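Acyl-CoA synthetase (AMP-forming)/AMP-acid ligase II-like protein (Dyadobacter fermentans, PDB 4GS5) probably activates carboxylic acids, possibly medium-chain fatty acids, as an AMP-forming acyl-CoA ligase. Local coordinates at residues R80-L85 with A122-V127; F282-E287 with L296-E301. One frame throughout, in Å; residues are numbered along the deposited sequence.

Contact 1: R80-L85 with A122-V127; sequences RALVCL and ADFDFV
Both the backbone and the side chain of Arg80 close on one carboxylate, that of Asp125. Asp125 OD2 accepts from Arg80 N at 2.8 Å and from Arg80 NE at 3.0 Å, the two donors approaching from the same face of the carboxylate. Beside them Arg80 NH2 meets Asp125 OD1 at 2.8 Å along a nearly straight N-H line (174°). This is a side-on grip by NE and NH2, with both acceptors close to the guanidinium plane, although that plane is turned 44° from the carboxylate. A bend at chi3 brings the guanidinium edge to Asp125, with Asp123 O above one of its faces, and NH1 forms a weak salt bridge, long and bent, to Asp123 OD1. Two carboxylates thus share one cation, which would probably favour their ionised forms.

The backbone also pairs: Arg80 O receives both Asp125 N (2.7 Å) and Phe126 N (3.3 Å), the second along a more bent line. Two residues on, Leu82 N reaches Phe126 O at 3.0 Å, and Ala81 pairs with Phe126 in parallel register. On the face that carries Leu82 and Val127, Leu82 CB sits over the centre of the Phe124 ring, 3.7 Å from the centroid and 4° off its normal, a CH-pi contact. Val127 CG2 extends the apolar patch to Cys84 SG at 3.7 Å. On the other face, Met95 of helix 90-102 touches Ala81 and Phe126. Strands 80-83 and 126-129 are neighbouring parallel strands, with 105-109 on the far edge of 80-83, an alpha/beta pattern consistent with the large N-terminal domain of AMP-binding enzymes.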
loop_
_atom_site.group_PDB
_atom_site.type_symbol
_atom_site.label_atom_id
_atom_site.label_comp_id
_atom_site.label_asym_id
_atom_site.label_seq_id
_atom_site.Cartn_x
_atom_site.Cartn_y
_atom_site.Cartn_z
ATOM N N ARG A 80 -25.847 3.371 3.847
ATOM C CA ARG A 80 -26.120 2.256 2.944
ATOM C C ARG A 80 -24.816 1.786 2.322
ATOM O O ARG A 80 -24.258 2.463 1.465
ATOM C CB ARG A 80 -27.101 2.685 1.854
ATOM C CG ARG A 80 -28.491 3.026 2.375
ATOM C CD ARG A 80 -29.290 3.775 1.320
ATOM N NE ARG A 80 -28.591 4.999 0.929
ATOM C CZ ARG A 80 -28.954 5.784 -0.081
ATOM N NH1 ARG A 80 -30.011 5.473 -0.817
ATOM N NH2 ARG A 80 -28.252 6.876 -0.361
ATOM N N ALA A 81 -24.322 0.635 2.771
ATOM C CA ALA A 81 -23.003 0.183 2.380
ATOM C C ALA A 81 -23.111 -1.041 1.481
ATOM O O ALA A 81 -23.891 -1.963 1.759
ATOM C CB ALA A 81 -22.178 -0.132 3.613
ATOM N N LEU A 82 -22.338 -1.046 0.400
ATOM C CA LEU A 82 -22.267 -2.211 -0.482
ATOM C C LEU A 82 -21.036 -3.048 -0.120
ATOM O O LEU A 82 -19.918 -2.536 -0.076
ATOM C CB LEU A 82 -22.190 -1.774 -1.951
ATOM C CG LEU A 82 -21.909 -2.870 -2.994
ATOM C CD1 LEU A 82 -23.136 -3.751 -3.200
ATOM C CD2 LEU A 82 -21.513 -2.236 -4.304
ATOM N N VAL A 83 -21.248 -4.328 0.162
ATOM C CA VAL A 83 -20.155 -5.225 0.514
ATOM C C VAL A 83 -19.809 -6.108 -0.687
ATOM O O VAL A 83 -20.511 -7.083 -0.954
ATOM C CB VAL A 83 -20.559 -6.137 1.702
ATOM C CG1 VAL A 83 -19.392 -7.042 2.116
ATOM C CG2 VAL A 83 -21.042 -5.290 2.874
ATOM N N CYS A 84 -18.742 -5.760 -1.405
ATOM C CA CYS A 84 -18.356 -6.462 -2.634
ATOM C C CYS A 84 -16.944 -7.014 -2.541
ATOM O O CYS A 84 -16.362 -7.418 -3.546
ATOM C CB CYS A 84 -18.456 -5.535 -3.849
ATOM S SG CYS A 84 -17.474 -3.987 -3.692
ATOM N N LEU A 85 -16.396 -7.013 -1.331
ATOM C CA LEU A 85 -15.136 -7.673 -1.053
ATOM C C LEU A 85 -15.434 -9.055 -0.485
ATOM O O LEU A 85 -16.445 -9.253 0.191
ATOM C CB LEU A 85 -14.338 -6.846 -0.059
ATOM C CG LEU A 85 -13.935 -5.493 -0.646
ATOM C CD1 LEU A 85 -13.438 -4.565 0.432
ATOM C CD2 LEU A 85 -12.889 -5.732 -1.718
ATOM N N ALA A 122 -29.006 0.535 -7.924
ATOM C CA ALA A 122 -27.903 0.715 -6.995
ATOM C C ALA A 122 -27.961 2.125 -6.436
ATOM O O ALA A 122 -28.104 3.078 -7.197
ATOM C CB ALA A 122 -26.580 0.501 -7.716
ATOM N N ASP A 123 -27.857 2.261 -5.116
ATOM C CA ASP A 123 -27.805 3.581 -4.502
ATOM C C ASP A 123 -27.190 3.493 -3.107
ATOM O O ASP A 123 -27.872 3.189 -2.135
ATOM C CB ASP A 123 -29.204 4.206 -4.468
ATOM C CG ASP A 123 -29.165 5.719 -4.312
ATOM O OD1 ASP A 123 -30.218 6.304 -3.964
ATOM O OD2 ASP A 123 -28.085 6.321 -4.530
ATOM N N PHE A 124 -25.891 3.757 -3.010
ATOM C CA PHE A 124 -25.173 3.555 -1.759
ATOM C C PHE A 124 -24.549 4.826 -1.221
ATOM O O PHE A 124 -24.455 5.830 -1.932
ATOM C CB PHE A 124 -24.114 2.467 -1.950
ATOM C CG PHE A 124 -24.683 1.197 -2.478
ATOM C CD1 PHE A 124 -25.396 0.357 -1.643
ATOM C CD2 PHE A 124 -24.561 0.865 -3.817
ATOM C CE1 PHE A 124 -25.964 -0.819 -2.130
ATOM C CE2 PHE A 124 -25.116 -0.311 -4.311
ATOM C CZ PHE A 124 -25.821 -1.147 -3.467
ATOM N N ASP A 125 -24.144 4.771 0.045
ATOM C CA ASP A 125 -23.475 5.880 0.705
ATOM C C ASP A 125 -22.006 5.579 0.873
ATOM O O ASP A 125 -21.214 6.468 1.158
ATOM C CB ASP A 125 -24.090 6.139 2.081
ATOM C CG ASP A 125 -25.568 6.510 1.998
ATOM O OD1 ASP A 125 -25.933 7.347 1.150
ATOM O OD2 ASP A 125 -26.370 5.938 2.762
ATOM N N PHE A 126 -21.653 4.307 0.726
ATOM C CA PHE A 126 -20.297 3.886 0.965
ATOM C C PHE A 126 -20.015 2.517 0.359
ATOM O O PHE A 126 -20.842 1.604 0.424
ATOM C CB PHE A 126 -19.990 3.851 2.458
ATOM C CG PHE A 126 -18.586 3.423 2.754
ATOM C CD1 PHE A 126 -17.522 4.189 2.333
ATOM C CD2 PHE A 126 -18.333 2.243 3.437
ATOM C CE1 PHE A 126 -16.212 3.800 2.590
ATOM C CE2 PHE A 126 -17.031 1.848 3.703
ATOM C CZ PHE A 126 -15.974 2.627 3.280
ATOM N N VAL A 127 -18.844 2.380 -0.232
ATOM C CA VAL A 127 -18.396 1.069 -0.688
ATOM C C VAL A 127 -16.891 0.968 -0.556
ATOM O O VAL A 127 -16.176 1.941 -0.843
ATOM C CB VAL A 127 -18.796 0.803 -2.142
ATOM C CG1 VAL A 127 -18.211 1.871 -3.053
ATOM C CG2 VAL A 127 -18.335 -0.605 -2.575
#

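Contact 2: F282-E287 with L296-E301; sequences FFCWWE and LVLVIE. With EDO (1,2-ethanediol), chain P.
Val299 lies against one face of the Phe283 ring, its CB 3.9 Å from the centroid and offset toward the rim in a CH-pi contact. The chi1 of Phe283 (60°) puts CG between backbone N and carbonyl carbon, laying the ring alongside the valine, where both methyls also touch it. Trp285 CB continues this face onto Val297 CG2 at 4.0 Å. On the reverse face Leu298 CD1 meets Phe282 CD1 at 3.7 Å and also approaches Cys284 SG.

Two antiparallel hydrogen-bonded pairs set this register. Phe283 and Val299 exchange bonds of 2.9 Å (Phe283 N to Val299 O) and 3.0 Å (Val299 N to Phe283 O). Trp285 and Val297 do likewise, with Val297 N to Trp285 O at 2.8 Å and nearly straight (174°), though the donor stands above the carbonyl plane.

Farther out, helix 262-276 packs on Phe282, Cys284 and Leu296, its Asp266 OD1 accepting from Cys284 N, while helix 345-351 lies against Phe283 and Trp285. Glu287 OE1 is held by Tyr330 OH. Phe282 N and O both bond to O1 of an ethanediol, probably from the crystallisation liquor. Side-chain polar bonds thus run to the surroundings, consistent with a hairpin held largely by apolar packing between helices.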
loop_
_atom_site.group_PDB
_atom_site.type_symbol
_atom_site.label_atom_id
_atom_site.label_comp_id
_atom_site.label_asym_id
_atom_site.label_seq_id
_atom_site.Cartn_x
_atom_site.Cartn_y
_atom_site.Cartn_z
ATOM N N PHE A 282 28.287 -3.615 -12.612
ATOM C CA PHE A 282 28.489 -2.435 -11.791
ATOM C C PHE A 282 27.296 -2.269 -10.859
ATOM O O PHE A 282 26.233 -2.852 -11.074
ATOM C CB PHE A 282 28.593 -1.189 -12.675
ATOM C CG PHE A 282 27.263 -0.763 -13.247
ATOM C CD1 PHE A 282 26.484 0.187 -12.601
ATOM C CD2 PHE A 282 26.767 -1.359 -14.403
ATOM C CE1 PHE A 282 25.238 0.563 -13.110
ATOM C CE2 PHE A 282 25.519 -0.992 -14.915
ATOM C CZ PHE A 282 24.759 -0.025 -14.264
ATOM N N PHE A 283 27.474 -1.459 -9.825
ATOM C CA PHE A 283 26.338 -1.010 -9.033
ATOM C C PHE A 283 26.682 0.311 -8.372
ATOM O O PHE A 283 27.827 0.543 -7.953
ATOM C CB PHE A 283 25.892 -2.066 -7.994
ATOM C CG PHE A 283 26.961 -2.440 -6.992
ATOM C CD1 PHE A 283 27.080 -1.748 -5.788
ATOM C CD2 PHE A 283 27.843 -3.476 -7.255
ATOM C CE1 PHE A 283 28.050 -2.086 -4.867
ATOM C CE2 PHE A 283 28.835 -3.820 -6.335
ATOM C CZ PHE A 283 28.932 -3.132 -5.134
ATOM N N CYS A 284 25.697 1.194 -8.319
ATOM C CA CYS A 284 25.838 2.406 -7.537
ATOM C C CYS A 284 25.751 2.054 -6.065
ATOM O O CYS A 284 25.045 1.124 -5.676
ATOM C CB CYS A 284 24.753 3.411 -7.913
ATOM S SG CYS A 284 25.110 4.211 -9.474
ATOM N N TRP A 285 26.482 2.804 -5.254
ATOM C CA TRP A 285 26.462 2.601 -3.820
ATOM C C TRP A 285 26.745 3.945 -3.159
ATOM O O TRP A 285 26.600 4.995 -3.790
ATOM C CB TRP A 285 27.511 1.563 -3.424
ATOM C CG TRP A 285 27.253 0.892 -2.108
ATOM C CD1 TRP A 285 28.075 0.887 -1.009
ATOM C CD2 TRP A 285 26.102 0.117 -1.751
ATOM N NE1 TRP A 285 27.501 0.161 0.004
ATOM C CE2 TRP A 285 26.292 -0.326 -0.425
ATOM C CE3 TRP A 285 24.942 -0.262 -2.428
ATOM C CZ2 TRP A 285 25.354 -1.126 0.242
ATOM C CZ3 TRP A 285 24.006 -1.054 -1.761
ATOM C CH2 TRP A 285 24.219 -1.475 -0.441
ATOM N N TRP A 286 27.118 3.926 -1.885
ATOM C CA TRP A 286 27.341 5.186 -1.183
ATOM C C TRP A 286 28.339 5.009 -0.066
ATOM O O TRP A 286 28.639 3.886 0.357
ATOM C CB TRP A 286 26.036 5.722 -0.608
ATOM C CG TRP A 286 25.468 4.807 0.409
ATOM C CD1 TRP A 286 24.652 3.723 0.176
ATOM C CD2 TRP A 286 25.674 4.858 1.827
ATOM N NE1 TRP A 286 24.339 3.108 1.365
ATOM C CE2 TRP A 286 24.952 3.779 2.392
ATOM C CE3 TRP A 286 26.403 5.703 2.675
ATOM C CZ2 TRP A 286 24.938 3.525 3.766
ATOM C CZ3 TRP A 286 26.387 5.452 4.037
ATOM C CH2 TRP A 286 25.657 4.366 4.573
ATOM N N GLU A 287 28.862 6.121 0.421
ATOM C CA GLU A 287 29.709 6.051 1.602
ATOM C C GLU A 287 29.484 7.279 2.465
ATOM O O GLU A 287 28.985 8.301 1.986
ATOM C CB GLU A 287 31.183 5.881 1.227
ATOM C CG GLU A 287 31.776 7.041 0.466
ATOM C CD GLU A 287 33.246 6.822 0.165
ATOM O OE1 GLU A 287 33.573 6.476 -0.989
ATOM O OE2 GLU A 287 34.075 6.986 1.089
ATOM N N LEU A 296 27.262 9.451 -3.106
ATOM C CA LEU A 296 26.979 8.444 -4.118
ATOM C C LEU A 296 28.305 8.055 -4.758
ATOM O O LEU A 296 29.118 8.926 -5.083
ATOM C CB LEU A 296 26.045 9.026 -5.189
ATOM C CG LEU A 296 25.652 8.074 -6.327
ATOM C CD1 LEU A 296 24.695 7.010 -5.836
ATOM C CD2 LEU A 296 25.006 8.869 -7.460
ATOM N N VAL A 297 28.522 6.750 -4.933
ATOM C CA VAL A 297 29.703 6.268 -5.636
ATOM C C VAL A 297 29.334 5.198 -6.650
ATOM O O VAL A 297 28.207 4.711 -6.652
ATOM C CB VAL A 297 30.734 5.714 -4.660
ATOM C CG1 VAL A 297 31.170 6.820 -3.699
ATOM C CG2 VAL A 297 30.153 4.501 -3.893
ATOM N N LEU A 298 30.280 4.845 -7.508
ATOM C CA LEU A 298 30.057 3.803 -8.497
ATOM C C LEU A 298 31.089 2.684 -8.338
ATOM O O LEU A 298 32.293 2.937 -8.216
ATOM C CB LEU A 298 30.115 4.402 -9.908
ATOM C CG LEU A 298 29.971 3.460 -11.097
ATOM C CD1 LEU A 298 28.620 2.747 -11.070
ATOM C CD2 LEU A 298 30.151 4.248 -12.384
ATOM N N VAL A 299 30.614 1.443 -8.332
ATOM C CA VAL A 299 31.489 0.277 -8.199
ATOM C C VAL A 299 31.399 -0.581 -9.464
ATOM O O VAL A 299 30.300 -0.954 -9.900
ATOM C CB VAL A 299 31.087 -0.596 -7.005
ATOM C CG1 VAL A 299 32.114 -1.687 -6.800
ATOM C CG2 VAL A 299 30.912 0.245 -5.749
ATOM N N ILE A 300 32.549 -0.898 -10.042
ATOM C CA ILE A 300 32.620 -1.637 -11.296
ATOM C C ILE A 300 33.468 -2.890 -11.098
ATOM O O ILE A 300 34.471 -2.852 -10.389
ATOM C CB ILE A 300 33.255 -0.762 -12.396
ATOM C CG1 ILE A 300 32.416 0.501 -12.618
ATOM C CG2 ILE A 300 33.413 -1.534 -13.697
ATOM C CD1 ILE A 300 32.957 1.395 -13.715
ATOM N N GLU A 301 33.068 -3.994 -11.723
ATOM C CA GLU A 301 33.811 -5.254 -11.624
ATOM C C GLU A 301 34.874 -5.379 -12.718
ATOM O O GLU A 301 34.576 -5.210 -13.899
ATOM C CB GLU A 301 32.860 -6.446 -11.700
ATOM C CG GLU A 301 33.522 -7.799 -11.427
ATOM C CD GLU A 301 32.515 -8.945 -11.421
ATOM O OE1 GLU A 301 31.713 -9.044 -12.379
ATOM O OE2 GLU A 301 32.522 -9.741 -10.455
HETATM C C1 EDO P . 24.447 -5.798 -13.091
HETATM O O1 EDO P . 25.444 -4.843 -13.497
HETATM C C2 EDO P . 25.084 -7.150 -12.804
HETATM O O2 EDO P . 25.586 -7.646 -14.039
#

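Contact 1 closes before contact 2 opens along the chain, and their centres stand about 52 Å apart on opposite sides of the chain's centre. Their nearest atoms are about 37 Å apart, so they do not touch. They share no sheet: 80-83 and 126-129 run parallel within a group of strands that also includes 105-109 and 153-155, whereas 282-289 and 295-301 form a hairpin whose strand 295-301 is flanked in parallel by 329-332. The distance and the separate sheets are consistent with the two-domain build of AMP-forming ligases, a large N-terminal part and a smaller C-terminal one. Each contact thus probably lies within one part.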